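Local coordinates for protein mosquitocidal toxin (Lysinibacillus sphaericus, PDB 2VSE) that probably kills mosquito larvae by ADP-ribosylating host proteins, its enzyme domain being joined to ricin-B-like lectin domains that probably bind sugars, at residues 635-640 with 654-659; 627-632 with 675-680. All coordinates share one frame; numbering follows the deposited sequence.

Interaction 1 of 2, residues 635-640 with 654-659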
# COMPACT_ATOMS: atom_id res chain seq x y z
N ASP A 635 28.98 21.59 6.92
CA ASP A 635 27.97 20.59 7.26
C ASP A 635 27.39 20.92 8.63
O ASP A 635 28.13 21.07 9.60
CB ASP A 635 28.61 19.20 7.28
CG ASP A 635 27.60 18.09 7.47
OD1 ASP A 635 27.58 17.49 8.57
OD2 ASP A 635 26.82 17.82 6.54
N TYR A 636 26.06 21.04 8.71
CA TYR A 636 25.36 21.35 9.96
C TYR A 636 23.89 20.94 9.91
O TYR A 636 23.31 20.78 8.83
CB TYR A 636 25.45 22.85 10.31
CG TYR A 636 25.60 23.15 11.80
CD1 TYR A 636 25.16 22.25 12.78
CD2 TYR A 636 26.18 24.36 12.23
CE1 TYR A 636 25.30 22.52 14.14
CE2 TYR A 636 26.32 24.64 13.59
CZ TYR A 636 25.88 23.72 14.54
OH TYR A 636 26.02 23.99 15.90
N ASP A 637 23.29 20.78 11.09
CA ASP A 637 21.90 20.37 11.24
C ASP A 637 20.89 21.16 10.40
O ASP A 637 19.97 20.57 9.82
CB ASP A 637 21.49 20.39 12.72
CG ASP A 637 22.05 19.20 13.50
OD1 ASP A 637 22.61 18.28 12.86
OD2 ASP A 637 21.92 19.18 14.75
N ASP A 638 21.06 22.48 10.33
CA ASP A 638 20.12 23.33 9.60
C ASP A 638 20.25 23.20 8.08
O ASP A 638 19.50 23.83 7.34
CB ASP A 638 20.21 24.80 10.05
CG ASP A 638 21.61 25.40 9.90
OD1 ASP A 638 22.46 24.86 9.15
OD2 ASP A 638 21.87 26.44 10.56
N GLN A 639 21.18 22.37 7.63
CA GLN A 639 21.36 22.08 6.21
C GLN A 639 20.77 20.71 5.82
O GLN A 639 21.03 20.22 4.72
CB GLN A 639 22.84 22.17 5.83
CG GLN A 639 23.58 23.30 6.55
CD GLN A 639 25.06 23.40 6.18
OE1 GLN A 639 25.51 22.65 5.25
NE2 GLN A 639 25.83 24.35 6.91
N TYR A 640 19.97 20.12 6.70
CA TYR A 640 19.36 18.82 6.43
C TYR A 640 17.84 18.88 6.41
O TYR A 640 17.22 19.56 7.23
CB TYR A 640 19.89 17.77 7.41
CG TYR A 640 21.29 17.29 7.07
CD1 TYR A 640 21.48 16.15 6.29
CD2 TYR A 640 22.42 17.96 7.53
CE1 TYR A 640 22.75 15.70 5.97
CE2 TYR A 640 23.70 17.51 7.21
CZ TYR A 640 23.85 16.38 6.43
OH TYR A 640 25.10 15.91 6.09
N ARG A 654 10.85 19.70 5.80
CA ARG A 654 11.08 20.15 7.17
C ARG A 654 12.58 20.18 7.46
O ARG A 654 13.33 19.31 7.02
CB ARG A 654 10.38 19.24 8.20
CG ARG A 654 8.87 19.20 8.07
CD ARG A 654 8.28 18.17 9.01
NE ARG A 654 6.82 18.14 9.00
CZ ARG A 654 6.04 18.94 9.73
NH1 ARG A 654 6.56 19.85 10.54
NH2 ARG A 654 4.72 18.83 9.65
N ASN A 655 12.99 21.19 8.23
CA ASN A 655 14.38 21.33 8.63
C ASN A 655 14.71 20.40 9.79
O ASN A 655 13.98 20.33 10.77
CB ASN A 655 14.67 22.78 9.01
CG ASN A 655 16.15 23.04 9.20
OD1 ASN A 655 16.71 22.83 10.29
ND2 ASN A 655 16.81 23.52 8.15
N TYR A 656 15.83 19.69 9.66
CA TYR A 656 16.30 18.79 10.70
C TYR A 656 16.40 19.44 12.09
O TYR A 656 15.99 18.83 13.08
CB TYR A 656 17.63 18.15 10.28
CG TYR A 656 18.12 17.06 11.22
CD1 TYR A 656 17.34 15.95 11.51
CD2 TYR A 656 19.38 17.14 11.81
CE1 TYR A 656 17.78 14.95 12.37
CE2 TYR A 656 19.84 16.14 12.67
CZ TYR A 656 19.03 15.05 12.95
OH TYR A 656 19.47 14.07 13.80
N LYS A 657 16.92 20.67 12.14
CA LYS A 657 17.16 21.37 13.42
C LYS A 657 15.85 21.79 14.11
O LYS A 657 15.75 21.73 15.34
CB LYS A 657 18.10 22.56 13.22
CG LYS A 657 18.48 23.36 14.47
CD LYS A 657 19.59 24.38 14.16
CE LYS A 657 19.64 25.54 15.26
NZ LYS A 657 20.52 26.70 14.82
N ASN A 658 14.87 22.22 13.32
CA ASN A 658 13.53 22.54 13.81
C ASN A 658 12.51 22.09 12.77
O ASN A 658 12.17 22.85 11.86
CB ASN A 658 13.42 24.05 14.10
CG ASN A 658 12.14 24.42 14.85
OD1 ASN A 658 11.18 23.65 14.91
ND2 ASN A 658 12.13 25.61 15.43
N PRO A 659 12.03 20.83 12.88
CA PRO A 659 11.11 20.25 11.90
C PRO A 659 9.78 21.01 11.73
O PRO A 659 9.00 20.68 10.84
CB PRO A 659 10.88 18.83 12.44
CG PRO A 659 12.10 18.56 13.24
CD PRO A 659 12.39 19.85 13.92

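Interaction 2 of 2, residues 627-632 with 675-680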
# COMPACT_ATOMS: atom_id res chain seq x y z
N ASP A 627 15.29 34.13 9.12
CA ASP A 627 14.47 33.18 8.37
C ASP A 627 15.05 32.90 6.98
O ASP A 627 14.38 32.29 6.14
CB ASP A 627 13.05 33.72 8.21
CG ASP A 627 13.04 35.21 7.65
OD1 ASP A 627 14.05 35.73 7.16
OD2 ASP A 627 11.94 35.80 7.59
N LYS A 628 16.28 33.35 6.75
CA LYS A 628 16.92 33.27 5.44
C LYS A 628 17.20 31.84 4.98
O LYS A 628 17.67 31.01 5.76
CB LYS A 628 18.24 34.05 5.46
CG LYS A 628 18.80 34.37 4.07
CD LYS A 628 20.32 34.21 4.02
CE LYS A 628 21.07 35.47 4.41
NZ LYS A 628 22.54 35.21 4.34
N ILE A 629 16.88 31.57 3.72
CA ILE A 629 17.31 30.36 3.03
C ILE A 629 18.43 30.73 2.07
O ILE A 629 18.31 31.69 1.29
CB ILE A 629 16.15 29.70 2.25
CG1 ILE A 629 14.97 29.38 3.18
CG2 ILE A 629 16.62 28.44 1.52
CD1 ILE A 629 15.31 28.45 4.33
N PHE A 630 19.55 30.00 2.15
CA PHE A 630 20.76 30.35 1.39
C PHE A 630 21.75 29.21 1.24
O PHE A 630 21.66 28.20 1.94
CB PHE A 630 21.45 31.58 2.01
CG PHE A 630 22.24 31.28 3.27
CD1 PHE A 630 23.62 31.52 3.31
CD2 PHE A 630 21.62 30.77 4.41
CE1 PHE A 630 24.35 31.25 4.47
CE2 PHE A 630 22.35 30.50 5.57
CZ PHE A 630 23.72 30.74 5.60
N GLY A 631 22.68 29.38 0.31
CA GLY A 631 23.74 28.41 0.09
C GLY A 631 24.81 28.59 1.14
O GLY A 631 25.51 29.60 1.16
N ALA A 632 24.94 27.61 2.03
CA ALA A 632 25.92 27.69 3.10
C ALA A 632 26.98 26.60 3.00
O ALA A 632 26.73 25.50 2.53
CB ALA A 632 25.26 27.67 4.46
N LEU A 675 13.57 32.55 -0.96
CA LEU A 675 12.97 31.52 -0.11
C LEU A 675 13.12 31.95 1.34
O LEU A 675 14.09 32.64 1.70
CB LEU A 675 13.66 30.17 -0.31
CG LEU A 675 13.98 29.54 -1.68
CD1 LEU A 675 14.18 28.03 -1.51
CD2 LEU A 675 12.93 29.80 -2.75
N LYS A 676 12.17 31.55 2.17
CA LYS A 676 12.15 31.93 3.57
C LYS A 676 11.75 30.72 4.38
O LYS A 676 10.91 29.93 3.94
CB LYS A 676 11.17 33.09 3.81
CG LYS A 676 11.60 34.43 3.21
CD LYS A 676 12.76 35.07 4.01
CE LYS A 676 13.03 36.49 3.40
NZ LYS A 676 13.68 37.36 4.47
N ALA A 677 12.38 30.57 5.55
CA ALA A 677 12.02 29.52 6.48
C ALA A 677 10.78 29.99 7.22
O ALA A 677 10.70 31.14 7.64
CB ALA A 677 13.15 29.26 7.45
N GLN A 678 9.79 29.10 7.35
CA GLN A 678 8.53 29.47 7.97
C GLN A 678 7.87 28.29 8.68
O GLN A 678 8.13 27.14 8.34
CB GLN A 678 7.58 30.11 6.94
CG GLN A 678 7.82 29.68 5.49
CD GLN A 678 6.71 30.09 4.53
OE1 GLN A 678 5.72 30.70 4.92
NE2 GLN A 678 6.88 29.73 3.27
N ASP A 679 7.03 28.59 9.67
CA ASP A 679 6.20 27.58 10.33
C ASP A 679 5.28 26.89 9.31
O ASP A 679 4.68 27.54 8.45
CB ASP A 679 5.38 28.23 11.46
CG ASP A 679 6.26 28.87 12.55
OD1 ASP A 679 7.38 28.38 12.81
OD2 ASP A 679 5.81 29.87 13.15
N VAL A 680 5.21 25.57 9.39
CA VAL A 680 4.33 24.81 8.50
C VAL A 680 2.90 25.31 8.60
O VAL A 680 2.35 25.47 9.70
CB VAL A 680 4.36 23.28 8.77
CG1 VAL A 680 5.54 22.67 8.07
CG2 VAL A 680 4.39 22.97 10.27

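Interaction 1 of 2, residues 635-640 with 654-659
N655 reaches across to the 3-10 turn at D637 and D638 with the ND2 end of its amide. ND2 donates to the backbone O of D638 over 2.8 Å, with a bend at the hydrogen; the acceptor lies close to the amide plane, whereas ND2 sits above the carbonyl plane of D638. With CG anti to its own N (chi1 -170°), the same side chain turns OD1 back to accept from K657 N, an Asx turn, so a short amide suits this strand end. Next along, Y656 N binds Y640 O at 2.8 Å and 167°, continuing the antiparallel pairing of strands 640-645 and 651-655. These are neighbouring barrel strands of a ricin-type beta-trefoil, and Q639 and W641 fit the QxW signature of that fold. The CB atoms of Y656 and Y640 pack at 3.7 Å. Beyond CB, the Y656 ring turns an edge to D637, CE2 lying 3.5 Å from OD1, with carboxylate and ring nearly perpendicular (87°); this edge carries slight positive charge, and K604 pairs with the same carboxylate. K657 lays its extended aliphatic chain beside the turn, CD being 4.2 Å from D638 CB, while its ammonium binds S623. Finally, NH1 of R654 donates to P659 O at 2.6 Å, the oxygen lying in the guanidinium plane, fastening the bend that follows the strand.

Interaction 2 of 2, residues 627-632 with 675-680
The backbones meet at a single bridge pairing K628 with K676, and its bond, from A677 N to D627 O, is short (2.7 Å) and almost perfectly straight (178°), the donor lying in the carbonyl plane. The same oxygen also receives a CA-H...O contact from K676, whose CA is 3.4 Å away. Beside this bond, on one side, two side chains of opposite charge meet. D627 holds its carboxylate between its own N and carbonyl carbon (chi1 51°), and K676 bends at chi2 (-73°) to bring its chain over to it. The salt bridge joins NZ to OD1 at 3.2 Å, on the syn side but somewhat out of the carboxylate plane. K676 CD also lies 3.5 Å from OD1, and a long, flexible lysine can supply both the aliphatic contact and the charge. On the apolar side, I629 fills the angle between the two chains. Its CB rests on L675 CB at 3.6 Å, its CG2 branch meets L675 CD1, and its CD1 extends the other way to A677 CB at 3.9 Å. A branched isoleucine can thus touch both neighbours at once, while the small methyl of A677 lets the backbones come close. F663 packs against both I629 and L675, and W621 covers I629 and A677. Strand 629-632 pairs with 618-621, and 673-679 with 661-664, so the contact joins two of the three hairpins that form the cap of a beta-trefoil.

Both interactions belong to one trefoil domain, and their centres lie 11 Å apart. Along the chain the order is 627-632, 635-640, 654-659, 675-680, so both segments of interaction 1 fall between those of interaction 2. The six-stranded barrel sheet carries interaction 1 at one of its two outermost strands, 651-655, whereas interaction 2 lies in the cap. W621, in the hairpin strand 618-621, packs against side chains of both contacts. They also meet directly: R654 NH1 lies 3.8 Å from V680 CG2. Barrel and cap are therefore tied together in this part of a domain that, like its relatives, probably serves as a lectin unit of the toxin.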